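Long-range contacts in formate oxidase (Aspergillus oryzae, PDB 5ZU3), which oxidises formate with a modified flavin, 8-formyl-FAD, as its cofactor and belongs to the GMC oxidoreductase family: residues Ala515-Asn520 and Ala543-Ile548; Leu423-Ser428 and Pro547-Cys552; Phe99-Gly104 and Lys553-Val558; Lys230-Asn235 and Pro272-Leu277. The protein carries 1 engineered substitution. All blocks are in the same frame, centred on the assembly; numbering follows the deposited sequence.

Contact 1 of 4, residues Ala515-Asn520 and Ala543-Ile548; sequences ARLSKN and ASVIPI. With FAY ([(2R,3S,4R,5R)-5-(6-amino-9H-purin-9-yl)-3,4-dihydroxytetrahydrofuran-2-yl]methyl (2R,3S,4S)-5-(8-formyl-7-methyl-2,4-dioxo-3,4-dihydrobenzo[g]pteridin-10(2H)-yl)-2,3,4-trihydroxypentyl dihydrogen diphosphate), chain D.
The guanidinium of Arg516 reaches Pro547 through a single water, which lies in the guanidinium plane at its edge, 2.9 Å from NH1 of Arg516. The same water donates to the carbonyl O of Pro547 at 2.6 Å. The extended run from CG to NE carries the charged end away from residues 543-548, and NH2 finds a second partner in the carbonyl of Gln523. Two peptide carbonyls do the rest of the polar work. Ala515 N approaches Ser544 O from above the carbonyl plane, 39° out of it, at 2.7 Å, whereas Leu517 N gives Val545 O a nearly straight bond (174°) of 2.9 Å. The CA of Arg516 adds weak C-H...O contacts to both oxygens. Beside them Leu517 turns its CG between its own N and carbonyl carbon (chi1 83°), which brings CD2 to 3.8 Å from CD of Pro547 and 4.0 Å from CG1 of Val545. At the far end, Ala543 N donates to a flavin phosphate oxygen, O2P, at 2.7 Å. The direct hydrogen bonds between the segments thus all come from main-chain amides, and the same turn offers one more amide, that of Ala543, to the cofactor.

Contact 2 of 4, residues Leu423-Ser428 and Pro547-Cys552; sequences LVRPIS and PIIPDC
This is a buried loop-to-loop contact built on an arginine–aspartate salt bridge. In this GMC oxidoreductase it joins the loop that follows strand 415-423, a member of the large mixed sheet, to the loop leading into helix 555-572 beside the flavin. Arg425 does most of the work. Its chain bends at chi2 (-94°) and again at chi3, folding the guanidinium back toward residues 548-551. There the group is held end-on: NH1 and NH2 of Arg425 both donate to the carbonyl O of Ile549, each at 3.0 Å, with that oxygen in the guanidinium plane. NH1 also forms the salt bridge, 2.6 Å from OD2 of Asp551. The carboxylate stands almost upright against the guanidinium, the planes 79° apart, and NH1 comes at OD2 from above the carboxylate plane, 70° out of it. Asp551 has further partners that fix its rotation, for OD2 bonds with the hydroxyl of Thr108 and OD1 accepts from the amide of His105. Because the pair is buried, its attraction is probably little screened by solvent. CG2 of Ile549 closes in on NH2 of Arg425 at 3.4 Å, the two side chains passing in opposite directions. The isopropyl group of Val424 lies against one side of the Asp551 carbonyl, with CB, CG1 and CG2 of Val424 each 3.4 Å from Asp551 O.

Contact 3 of 4, residues Phe99-Gly104 and Lys553-Val558; sequences FTWVPG and KIQNSV. Engineered in segment 553-558: Lys553 (natural residue Arg). With FAY ([(2R,3S,4R,5R)-5-(6-amino-9H-purin-9-yl)-3,4-dihydroxytetrahydrofuran-2-yl]methyl (2R,3S,4S)-5-(8-formyl-7-methyl-2,4-dioxo-3,4-dihydrobenzo[g]pteridin-10(2H)-yl)-2,3,4-trihydroxypentyl dihydrogen diphosphate), chain D.
The pyrimidine end of the flavin lies in the pocket made where residues 99-104 meet the start of helix 555-572. Thr100 O accepts from N3 of the flavin at 2.8 Å, and Thr100 N donates to flavin O4. From the other segment, Gln555 N donates to flavin O2 at 2.8 Å; lying at the start of the helix, it could help polarise that carbonyl. Lys553, an engineered residue replacing arginine, links both sides: its NZ is 3.0 Å from flavin O4 and 3.0 Å from OG1 of Thr100. The amide of Gln555 sends NE2 to Thr100 O (3.0 Å), arriving from well above the carbonyl plane, while its OE1 is held by Asn97. A water 2.6 Å from flavin O2 accepts from Val102 N and Asn556 N, bridging the ligand and both backbones. Beyond it Asn556 stacks its amide on one face of Trp101, the planes 29° apart, with ND2 3.1 Å from CZ2 of Trp101 and bonded to the carbonyl of Leu129. With CG of Trp101 anti to the backbone N (chi1 179°), the indole presents this face to the amide. Strand 195-204 pairs with residues 99-101, and strand 353-358 packs on Thr100, Val102 and Lys553.

Contact 4 of 4, residues Lys230-Asn235 and Pro272-Leu277; sequences KRLIIN and PKLLML
Apolar contacts between leucines join Leu232 to Leu274 and Leu275. CG of Leu232 lies 4.3 Å from CD2 of Leu274, and its CD1 is 4.1 Å from CD2 of Leu275, where the two side chains cross at a slant. Methyl-to-backbone contacts come next. With CG anti to the backbone N (chi1 -159°), Leu274 brings CD1 to 3.6 Å from the carbonyl O of Lys230, and CD1 of Leu277 approaches the same oxygen at 3.8 Å. The strand is distorted at this point by a classic beta bulge, in which Lys230 and Arg231 both face Thr245 of the adjoining strand 240-248. Helix 267-277 follows strand 261-264 of the Rossmann-type parallel sheet, and strand 227-235 edges the neighbouring mixed sheet; the axis of residues 272-277 passes that of residues 230-235 at 7.0 Å, with a crossing angle of -57°. The aliphatic part of Arg231 rests near the helix, its CG 3.8 Å from the carbonyl O of Leu277. The ammonium of Lys230 turns instead to Glu253, outside the two segments, in a salt bridge.

In the fold
Following the chain from the N terminus, residues 99-104 open the longest loop, which contact 3 closes only at 553-558, joining strand 100-101 to the start of helix 555-572. Contact 4 lies nested inside it, a short closure linking the edge strand 227-235 to helix 267-277 before contacts 1 and 2 open. Contact 2 opens next at 423-428, tying the loop after strand 415-423 to the loop before helix 555-572. Contact 1 opens within its loop, at 515-520, and both finish on the same run of chain, sharing Pro547 and Ile548. That run continues into contact 3, where Cys552 packs on Val102 and Pro103. Contacts 1 and 3 also touch, through Ile546 and Val558, and both hold the flavin cofactor.

Contact 1 of 4, residues Ala515-Asn520 and Ala543-Ile548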
# COMPACT_ATOMS: atom_id res chain seq x y z
N ALA A 515 -10.07 -10.62 0.93
CA ALA A 515 -10.58 -11.49 1.99
C ALA A 515 -11.34 -10.65 3.02
O ALA A 515 -11.05 -10.68 4.21
CB ALA A 515 -9.48 -12.32 2.63
N ARG A 516 -12.27 -9.83 2.53
CA ARG A 516 -12.65 -8.63 3.25
C ARG A 516 -13.44 -8.92 4.52
O ARG A 516 -14.19 -9.89 4.64
CB ARG A 516 -13.47 -7.71 2.35
CG ARG A 516 -14.87 -8.17 2.05
CD ARG A 516 -15.46 -7.28 0.95
NE ARG A 516 -16.82 -7.67 0.64
CZ ARG A 516 -17.57 -7.09 -0.29
NH1 ARG A 516 -17.10 -6.10 -1.04
NH2 ARG A 516 -18.79 -7.52 -0.48
N LEU A 517 -13.26 -8.04 5.48
CA LEU A 517 -14.07 -8.03 6.68
C LEU A 517 -15.53 -7.76 6.34
O LEU A 517 -15.84 -7.09 5.35
CB LEU A 517 -13.46 -7.07 7.68
CG LEU A 517 -13.74 -5.60 7.60
CD1 LEU A 517 -14.95 -5.37 8.41
CD2 LEU A 517 -12.53 -4.84 8.17
N SER A 518 -16.44 -8.36 7.12
CA SER A 518 -17.86 -8.38 6.74
C SER A 518 -18.66 -8.95 7.90
O SER A 518 -18.11 -9.52 8.85
CB SER A 518 -18.10 -9.26 5.51
OG SER A 518 -17.69 -10.58 5.77
N LYS A 519 -19.97 -8.87 7.78
CA LYS A 519 -20.82 -9.38 8.84
C LYS A 519 -21.19 -10.85 8.67
O LYS A 519 -21.68 -11.45 9.62
CB LYS A 519 -22.08 -8.52 8.96
CG LYS A 519 -21.78 -7.18 9.61
CD LYS A 519 -22.91 -6.21 9.40
CE LYS A 519 -22.59 -4.86 10.03
NZ LYS A 519 -23.68 -3.87 9.73
N ASN A 520 -21.01 -11.43 7.48
CA ASN A 520 -21.35 -12.83 7.24
C ASN A 520 -20.68 -13.27 5.94
O ASN A 520 -20.21 -12.43 5.16
CB ASN A 520 -22.86 -13.04 7.15
CG ASN A 520 -23.49 -12.12 6.15
OD1 ASN A 520 -23.32 -12.29 4.94
ND2 ASN A 520 -24.20 -11.11 6.65
N ALA A 543 -3.85 -6.40 4.11
CA ALA A 543 -4.64 -5.52 3.24
C ALA A 543 -5.83 -6.24 2.62
O ALA A 543 -6.75 -5.57 2.13
CB ALA A 543 -3.76 -4.92 2.13
N SER A 544 -5.86 -7.57 2.62
CA SER A 544 -6.97 -8.27 1.97
C SER A 544 -8.27 -8.11 2.74
O SER A 544 -9.36 -8.36 2.20
CB SER A 544 -6.63 -9.75 1.81
OG SER A 544 -6.72 -10.42 3.04
N VAL A 545 -8.16 -7.68 4.00
CA VAL A 545 -9.30 -7.52 4.87
C VAL A 545 -10.02 -6.19 4.66
O VAL A 545 -11.20 -6.05 5.02
CB VAL A 545 -8.74 -7.72 6.29
CG1 VAL A 545 -9.05 -6.55 7.22
CG2 VAL A 545 -9.15 -9.05 6.84
N ILE A 546 -9.32 -5.21 4.09
CA ILE A 546 -9.78 -3.83 3.92
C ILE A 546 -11.03 -3.77 3.04
O ILE A 546 -10.97 -4.14 1.87
CB ILE A 546 -8.63 -2.97 3.37
CG1 ILE A 546 -7.54 -2.90 4.44
CG2 ILE A 546 -9.14 -1.61 2.94
CD1 ILE A 546 -6.27 -2.18 4.03
N PRO A 547 -12.17 -3.32 3.56
CA PRO A 547 -13.43 -3.38 2.78
C PRO A 547 -13.71 -2.22 1.84
O PRO A 547 -14.47 -2.38 0.88
CB PRO A 547 -14.50 -3.47 3.88
CG PRO A 547 -13.90 -2.69 5.00
CD PRO A 547 -12.40 -2.89 4.95
N ILE A 548 -13.17 -1.03 2.13
CA ILE A 548 -13.27 0.15 1.26
C ILE A 548 -11.91 0.82 1.26
O ILE A 548 -11.40 1.19 2.33
CB ILE A 548 -14.35 1.16 1.72
CG1 ILE A 548 -15.73 0.51 1.86
CG2 ILE A 548 -14.41 2.37 0.79
CD1 ILE A 548 -16.80 1.49 2.40
P FAY D . 0.31 -6.56 4.02
N1 FAY D . 1.85 2.36 1.21
C2 FAY D . 2.03 3.57 1.85
O2 FAY D . 1.26 3.94 2.74
N3 FAY D . 3.12 4.35 1.54
C4 FAY D . 3.85 4.12 0.40
O4 FAY D . 4.47 5.05 -0.11
N5 FAY D . 4.14 2.68 -1.51
C6 FAY D . 4.99 1.08 -3.06
C7 FAY D . 5.20 -0.24 -3.43
C8 FAY D . 4.45 -1.25 -2.81
O8 FAY D . 4.19 -3.57 -2.54
C9 FAY D . 3.74 -0.95 -1.65
PA FAY D . 2.64 -7.60 2.85
C1' FAY D . 1.48 -0.10 0.15
C10 FAY D . 2.83 1.95 0.34
N10 FAY D . 2.66 0.74 -0.27
N1A FAY D . 4.73 -18.35 1.59
O1A FAY D . 3.03 -7.78 1.42
C1B FAY D . 4.73 -13.18 2.74
O1P FAY D . 0.75 -6.93 5.41
C2' FAY D . 1.87 -0.94 1.37
O2' FAY D . 3.26 -1.19 1.43
C2A FAY D . 5.43 -17.71 2.60
O2A FAY D . 3.33 -6.44 3.51
C2B FAY D . 5.41 -12.12 1.88
O2B FAY D . 6.79 -12.42 1.62
O2P FAY D . -1.19 -6.61 3.76
C3' FAY D . 1.14 -2.28 1.38
O3' FAY D . -0.25 -2.14 1.14
N3A FAY D . 5.34 -16.35 2.78
C3B FAY D . 5.21 -10.89 2.74
O3B FAY D . 6.23 -10.89 3.69
O3P FAY D . 1.05 -7.46 2.92
C4' FAY D . 1.38 -3.02 2.69
O4' FAY D . 2.76 -3.15 2.95
C4A FAY D . 4.55 -15.61 1.96
C4B FAY D . 3.93 -11.15 3.50
O4B FAY D . 3.61 -12.51 3.26
C4X FAY D . 3.71 2.88 -0.22
C5' FAY D . 0.68 -4.37 2.57
O5' FAY D . 0.78 -5.04 3.80
C5A FAY D . 3.83 -16.24 0.95
C5B FAY D . 2.77 -10.25 3.12
O5B FAY D . 2.99 -8.97 3.66
C5X FAY D . 4.11 1.39 -2.03
C6A FAY D . 3.92 -17.61 0.75
N6A FAY D . 3.43 -18.14 -0.38
N7A FAY D . 3.12 -15.30 0.30
C7M FAY D . 6.09 -0.49 -4.62
C8A FAY D . 3.36 -14.09 0.85
C8M FAY D . 4.78 -2.67 -3.08
C9A FAY D . 3.53 0.37 -1.28
N9A FAY D . 4.23 -14.26 1.89
O HOH W 1 -14.69 -4.48 -0.65

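Contact 2 of 4, residues Leu423-Ser428 and Pro547-Cys552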
# COMPACT_ATOMS: atom_id res chain seq x y z
N LEU A 423 -5.70 8.31 -8.64
CA LEU A 423 -7.15 8.42 -8.40
C LEU A 423 -7.51 7.60 -7.16
O LEU A 423 -7.47 6.37 -7.18
CB LEU A 423 -7.92 7.97 -9.63
CG LEU A 423 -9.43 7.75 -9.51
CD1 LEU A 423 -10.21 9.06 -9.19
CD2 LEU A 423 -9.99 7.07 -10.77
N VAL A 424 -7.81 8.28 -6.05
CA VAL A 424 -7.97 7.58 -4.79
C VAL A 424 -9.40 7.17 -4.54
O VAL A 424 -9.65 6.33 -3.66
CB VAL A 424 -7.43 8.42 -3.61
CG1 VAL A 424 -5.91 8.54 -3.69
CG2 VAL A 424 -8.06 9.80 -3.59
N ARG A 425 -10.35 7.70 -5.30
CA ARG A 425 -11.76 7.33 -5.14
C ARG A 425 -12.35 6.88 -6.47
O ARG A 425 -13.31 7.48 -6.97
CB ARG A 425 -12.54 8.51 -4.55
CG ARG A 425 -12.33 8.69 -3.05
CD ARG A 425 -13.42 7.97 -2.24
NE ARG A 425 -13.36 6.52 -2.45
CZ ARG A 425 -12.57 5.71 -1.74
NH1 ARG A 425 -11.78 6.22 -0.79
NH2 ARG A 425 -12.55 4.40 -1.96
N PRO A 426 -11.84 5.79 -7.05
CA PRO A 426 -12.40 5.30 -8.31
C PRO A 426 -13.75 4.65 -8.08
O PRO A 426 -14.10 4.24 -6.98
CB PRO A 426 -11.37 4.29 -8.80
CG PRO A 426 -10.70 3.80 -7.54
CD PRO A 426 -10.91 4.82 -6.45
N ILE A 427 -14.51 4.52 -9.16
CA ILE A 427 -15.80 3.84 -9.06
C ILE A 427 -15.85 2.58 -9.90
O ILE A 427 -16.91 1.96 -10.02
CB ILE A 427 -16.95 4.79 -9.42
CG1 ILE A 427 -16.74 5.35 -10.83
CG2 ILE A 427 -17.03 5.90 -8.38
CD1 ILE A 427 -17.99 5.89 -11.47
N SER A 428 -14.74 2.19 -10.51
CA SER A 428 -14.73 0.92 -11.23
C SER A 428 -15.00 -0.25 -10.28
O SER A 428 -14.53 -0.27 -9.13
CB SER A 428 -13.41 0.73 -11.97
OG SER A 428 -13.43 1.44 -13.18
N PRO A 547 -12.17 -3.32 3.56
CA PRO A 547 -13.43 -3.38 2.78
C PRO A 547 -13.71 -2.22 1.84
O PRO A 547 -14.47 -2.38 0.88
CB PRO A 547 -14.50 -3.47 3.88
CG PRO A 547 -13.90 -2.69 5.00
CD PRO A 547 -12.40 -2.89 4.95
N ILE A 548 -13.17 -1.03 2.13
CA ILE A 548 -13.27 0.15 1.26
C ILE A 548 -11.91 0.82 1.26
O ILE A 548 -11.40 1.19 2.33
CB ILE A 548 -14.35 1.16 1.72
CG1 ILE A 548 -15.73 0.51 1.86
CG2 ILE A 548 -14.41 2.37 0.79
CD1 ILE A 548 -16.80 1.49 2.40
N ILE A 549 -11.30 0.96 0.09
CA ILE A 549 -9.89 1.37 0.04
C ILE A 549 -9.76 2.80 0.53
O ILE A 549 -10.57 3.67 0.13
CB ILE A 549 -9.33 1.21 -1.38
CG1 ILE A 549 -7.84 1.55 -1.41
CG2 ILE A 549 -10.05 2.10 -2.36
CD1 ILE A 549 -7.17 1.25 -2.76
N PRO A 550 -8.84 3.10 1.45
CA PRO A 550 -8.65 4.48 1.90
C PRO A 550 -8.35 5.42 0.73
O PRO A 550 -8.02 4.99 -0.38
CB PRO A 550 -7.47 4.37 2.87
CG PRO A 550 -7.60 3.00 3.45
CD PRO A 550 -8.21 2.12 2.36
N ASP A 551 -8.43 6.73 1.03
CA ASP A 551 -8.37 7.79 0.03
C ASP A 551 -6.93 8.27 -0.22
O ASP A 551 -6.69 9.46 -0.48
CB ASP A 551 -9.23 8.98 0.47
CG ASP A 551 -10.55 8.55 1.12
OD1 ASP A 551 -10.55 8.24 2.31
OD2 ASP A 551 -11.61 8.51 0.47
N CYS A 552 -5.95 7.37 -0.09
CA CYS A 552 -4.55 7.74 -0.03
C CYS A 552 -3.74 6.45 0.01
O CYS A 552 -4.33 5.37 -0.02
CB CYS A 552 -4.29 8.56 1.22
SG CYS A 552 -4.85 7.68 2.71

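Contact 3 of 4, residues Phe99-Gly104 and Lys553-Val558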
# COMPACT_ATOMS: atom_id res chain seq x y z
N PHE A 99 7.25 4.76 1.59
CA PHE A 99 7.36 5.37 2.92
C PHE A 99 6.24 6.30 3.38
O PHE A 99 6.10 6.50 4.59
CB PHE A 99 8.65 6.19 2.99
CG PHE A 99 9.85 5.50 2.49
CD1 PHE A 99 10.46 4.50 3.25
CD2 PHE A 99 10.41 5.84 1.26
CE1 PHE A 99 11.59 3.86 2.81
CE2 PHE A 99 11.54 5.20 0.80
CZ PHE A 99 12.13 4.19 1.58
N THR A 100 5.39 6.79 2.47
CA THR A 100 4.43 7.81 2.87
C THR A 100 3.43 7.23 3.86
O THR A 100 2.94 6.11 3.68
CB THR A 100 3.67 8.40 1.69
OG1 THR A 100 4.55 8.65 0.59
CG2 THR A 100 3.06 9.72 2.08
N TRP A 101 3.13 7.99 4.90
CA TRP A 101 2.32 7.57 6.04
C TRP A 101 1.11 8.49 6.12
O TRP A 101 1.24 9.64 6.55
CB TRP A 101 3.15 7.62 7.31
CG TRP A 101 2.43 7.22 8.56
CD1 TRP A 101 1.75 8.04 9.42
CD2 TRP A 101 2.34 5.90 9.11
NE1 TRP A 101 1.23 7.31 10.46
CE2 TRP A 101 1.58 5.99 10.30
CE3 TRP A 101 2.81 4.64 8.70
CZ2 TRP A 101 1.30 4.88 11.09
CZ3 TRP A 101 2.53 3.54 9.49
CH2 TRP A 101 1.78 3.67 10.67
N VAL A 102 -0.04 8.02 5.64
CA VAL A 102 -1.27 8.82 5.60
C VAL A 102 -2.49 7.92 5.85
O VAL A 102 -2.63 6.88 5.20
CB VAL A 102 -1.38 9.58 4.26
CG1 VAL A 102 -1.23 8.61 3.10
CG2 VAL A 102 -2.73 10.29 4.17
N PRO A 103 -3.35 8.26 6.81
CA PRO A 103 -4.49 7.38 7.14
C PRO A 103 -5.62 7.34 6.12
O PRO A 103 -6.05 6.25 5.72
CB PRO A 103 -4.98 7.93 8.49
CG PRO A 103 -4.45 9.36 8.57
CD PRO A 103 -3.28 9.47 7.65
N GLY A 104 -6.16 8.51 5.75
CA GLY A 104 -7.36 8.57 4.94
C GLY A 104 -8.47 9.37 5.60
O GLY A 104 -8.34 9.88 6.71
N LYS A 553 -2.40 6.56 0.09
CA LYS A 553 -1.56 5.39 0.33
C LYS A 553 -1.98 4.68 1.61
O LYS A 553 -2.37 5.31 2.60
CB LYS A 553 -0.10 5.82 0.41
CG LYS A 553 0.37 6.71 -0.72
CD LYS A 553 1.83 6.45 -1.00
CE LYS A 553 2.46 7.49 -1.90
NZ LYS A 553 3.93 7.32 -2.01
N ILE A 554 -1.82 3.35 1.63
CA ILE A 554 -2.64 2.52 2.53
C ILE A 554 -1.84 1.85 3.64
O ILE A 554 -2.44 1.14 4.46
CB ILE A 554 -3.42 1.46 1.73
CG1 ILE A 554 -2.46 0.49 1.03
CG2 ILE A 554 -4.40 2.09 0.74
CD1 ILE A 554 -3.08 -0.85 0.74
N GLN A 555 -0.53 2.07 3.74
CA GLN A 555 0.22 1.32 4.74
C GLN A 555 -0.25 1.66 6.15
O GLN A 555 -0.15 0.81 7.05
CB GLN A 555 1.73 1.57 4.60
CG GLN A 555 2.31 2.69 5.44
CD GLN A 555 3.86 2.75 5.36
OE1 GLN A 555 4.54 1.75 5.51
NE2 GLN A 555 4.38 3.92 5.08
N ASN A 556 -0.77 2.88 6.34
CA ASN A 556 -1.28 3.30 7.65
C ASN A 556 -2.50 2.48 8.05
O ASN A 556 -2.63 2.08 9.21
CB ASN A 556 -1.58 4.80 7.64
CG ASN A 556 -1.86 5.35 9.04
OD1 ASN A 556 -2.28 6.50 9.19
ND2 ASN A 556 -1.64 4.54 10.08
N SER A 557 -3.44 2.26 7.14
CA SER A 557 -4.58 1.41 7.48
C SER A 557 -4.15 -0.05 7.67
O SER A 557 -4.77 -0.78 8.46
CB SER A 557 -5.67 1.52 6.42
OG SER A 557 -5.23 1.14 5.13
N VAL A 558 -3.12 -0.49 6.96
CA VAL A 558 -2.73 -1.89 7.09
C VAL A 558 -2.11 -2.14 8.46
O VAL A 558 -2.38 -3.16 9.11
CB VAL A 558 -1.81 -2.28 5.92
CG1 VAL A 558 -1.22 -3.66 6.13
CG2 VAL A 558 -2.57 -2.19 4.62
P FAY D . 0.31 -6.56 4.02
N1 FAY D . 1.85 2.36 1.21
C2 FAY D . 2.03 3.57 1.85
O2 FAY D . 1.26 3.94 2.74
N3 FAY D . 3.12 4.35 1.54
C4 FAY D . 3.85 4.12 0.40
O4 FAY D . 4.47 5.05 -0.11
N5 FAY D . 4.14 2.68 -1.51
C6 FAY D . 4.99 1.08 -3.06
C7 FAY D . 5.20 -0.24 -3.43
C8 FAY D . 4.45 -1.25 -2.81
O8 FAY D . 4.19 -3.57 -2.54
C9 FAY D . 3.74 -0.95 -1.65
PA FAY D . 2.64 -7.60 2.85
C1' FAY D . 1.48 -0.10 0.15
C10 FAY D . 2.83 1.95 0.34
N10 FAY D . 2.66 0.74 -0.27
N1A FAY D . 4.73 -18.35 1.59
O1A FAY D . 3.03 -7.78 1.42
C1B FAY D . 4.73 -13.18 2.74
O1P FAY D . 0.75 -6.93 5.41
C2' FAY D . 1.87 -0.94 1.37
O2' FAY D . 3.26 -1.19 1.43
C2A FAY D . 5.43 -17.71 2.60
O2A FAY D . 3.33 -6.44 3.51
C2B FAY D . 5.41 -12.12 1.88
O2B FAY D . 6.79 -12.42 1.62
O2P FAY D . -1.19 -6.61 3.76
C3' FAY D . 1.14 -2.28 1.38
O3' FAY D . -0.25 -2.14 1.14
N3A FAY D . 5.34 -16.35 2.78
C3B FAY D . 5.21 -10.89 2.74
O3B FAY D . 6.23 -10.89 3.69
O3P FAY D . 1.05 -7.46 2.92
C4' FAY D . 1.38 -3.02 2.69
O4' FAY D . 2.76 -3.15 2.95
C4A FAY D . 4.55 -15.61 1.96
C4B FAY D . 3.93 -11.15 3.50
O4B FAY D . 3.61 -12.51 3.26
C4X FAY D . 3.71 2.88 -0.22
C5' FAY D . 0.68 -4.37 2.57
O5' FAY D . 0.78 -5.04 3.80
C5A FAY D . 3.83 -16.24 0.95
C5B FAY D . 2.77 -10.25 3.12
O5B FAY D . 2.99 -8.97 3.66
C5X FAY D . 4.11 1.39 -2.03
C6A FAY D . 3.92 -17.61 0.75
N6A FAY D . 3.43 -18.14 -0.38
N7A FAY D . 3.12 -15.30 0.30
C7M FAY D . 6.09 -0.49 -4.62
C8A FAY D . 3.36 -14.09 0.85
C8M FAY D . 4.78 -2.67 -3.08
C9A FAY D . 3.53 0.37 -1.28
N9A FAY D . 4.23 -14.26 1.89
O HOH W 2 0.09 5.12 4.75
O HOH W 3 -4.07 4.07 5.16

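Contact 4 of 4, residues Lys230-Asn235 and Pro272-Leu277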
# COMPACT_ATOMS: atom_id res chain seq x y z
N LYS A 230 2.49 -24.08 1.86
CA LYS A 230 1.79 -24.99 0.98
C LYS A 230 0.29 -24.90 1.17
O LYS A 230 -0.45 -24.80 0.19
CB LYS A 230 2.28 -26.42 1.21
CG LYS A 230 1.55 -27.44 0.36
CD LYS A 230 1.86 -28.84 0.83
CE LYS A 230 0.97 -29.88 0.16
NZ LYS A 230 1.30 -31.22 0.72
N ARG A 231 -0.16 -24.86 2.41
CA ARG A 231 -1.56 -24.99 2.74
C ARG A 231 -1.74 -24.72 4.23
O ARG A 231 -0.81 -24.92 5.03
CB ARG A 231 -2.08 -26.39 2.39
CG ARG A 231 -3.58 -26.52 2.52
CD ARG A 231 -4.06 -27.96 2.68
NE ARG A 231 -3.90 -28.76 1.46
CZ ARG A 231 -3.06 -29.78 1.35
NH1 ARG A 231 -2.30 -30.10 2.39
NH2 ARG A 231 -2.99 -30.46 0.22
N LEU A 232 -2.91 -24.21 4.60
CA LEU A 232 -3.33 -24.25 5.99
C LEU A 232 -3.80 -25.65 6.37
O LEU A 232 -4.43 -26.36 5.57
CB LEU A 232 -4.45 -23.25 6.24
CG LEU A 232 -4.03 -21.82 6.05
CD1 LEU A 232 -5.27 -20.92 6.06
CD2 LEU A 232 -3.03 -21.44 7.14
N ILE A 233 -3.50 -26.06 7.60
CA ILE A 233 -3.92 -27.35 8.12
C ILE A 233 -5.29 -27.18 8.75
O ILE A 233 -5.43 -26.54 9.80
CB ILE A 233 -2.90 -27.91 9.12
CG1 ILE A 233 -1.50 -27.88 8.50
CG2 ILE A 233 -3.30 -29.33 9.54
CD1 ILE A 233 -0.42 -28.48 9.37
N ILE A 234 -6.30 -27.74 8.10
CA ILE A 234 -7.71 -27.63 8.48
C ILE A 234 -8.21 -29.00 8.90
O ILE A 234 -8.04 -29.98 8.16
CB ILE A 234 -8.57 -27.11 7.32
CG1 ILE A 234 -7.98 -25.84 6.73
CG2 ILE A 234 -9.98 -26.84 7.80
CD1 ILE A 234 -7.87 -24.72 7.75
N ASN A 235 -8.78 -29.10 10.09
CA ASN A 235 -9.56 -30.26 10.49
C ASN A 235 -11.03 -30.06 10.11
O ASN A 235 -11.68 -29.13 10.61
CB ASN A 235 -9.39 -30.51 11.98
CG ASN A 235 -10.17 -31.71 12.48
OD1 ASN A 235 -11.36 -31.88 12.20
ND2 ASN A 235 -9.46 -32.61 13.16
N PRO A 272 -5.65 -14.77 -0.32
CA PRO A 272 -6.77 -15.49 -0.95
C PRO A 272 -6.32 -16.78 -1.62
O PRO A 272 -7.08 -17.76 -1.64
CB PRO A 272 -7.32 -14.50 -1.98
CG PRO A 272 -6.17 -13.60 -2.28
CD PRO A 272 -5.45 -13.45 -0.94
N LYS A 273 -5.10 -16.80 -2.17
CA LYS A 273 -4.57 -18.01 -2.78
C LYS A 273 -4.45 -19.14 -1.77
O LYS A 273 -5.04 -20.22 -1.94
CB LYS A 273 -3.22 -17.72 -3.45
CG LYS A 273 -2.52 -18.93 -4.02
CD LYS A 273 -1.20 -18.53 -4.66
CE LYS A 273 -0.12 -19.55 -4.42
NZ LYS A 273 1.21 -18.93 -4.65
N LEU A 274 -3.72 -18.91 -0.68
CA LEU A 274 -3.56 -19.95 0.34
C LEU A 274 -4.90 -20.37 0.92
O LEU A 274 -5.12 -21.55 1.20
CB LEU A 274 -2.63 -19.47 1.45
CG LEU A 274 -1.99 -20.56 2.30
CD1 LEU A 274 -1.10 -21.45 1.42
CD2 LEU A 274 -1.18 -19.95 3.44
N LEU A 275 -5.81 -19.41 1.13
CA LEU A 275 -7.15 -19.78 1.58
C LEU A 275 -7.77 -20.78 0.62
O LEU A 275 -8.28 -21.83 1.04
CB LEU A 275 -8.05 -18.55 1.71
CG LEU A 275 -7.96 -17.79 3.03
CD1 LEU A 275 -8.93 -16.64 3.01
CD2 LEU A 275 -8.20 -18.73 4.21
N MET A 276 -7.68 -20.49 -0.68
CA MET A 276 -8.27 -21.37 -1.68
C MET A 276 -7.55 -22.70 -1.76
O MET A 276 -8.20 -23.75 -1.81
CB MET A 276 -8.27 -20.67 -3.04
CG MET A 276 -9.31 -19.58 -3.09
SD MET A 276 -9.52 -18.88 -4.71
CE MET A 276 -8.21 -17.68 -4.86
N LEU A 277 -6.21 -22.70 -1.72
CA LEU A 277 -5.49 -23.97 -1.73
C LEU A 277 -5.84 -24.82 -0.52
O LEU A 277 -5.66 -26.04 -0.58
CB LEU A 277 -3.97 -23.74 -1.76
CG LEU A 277 -3.35 -23.08 -2.99
CD1 LEU A 277 -1.87 -22.87 -2.80
CD2 LEU A 277 -3.64 -23.89 -4.23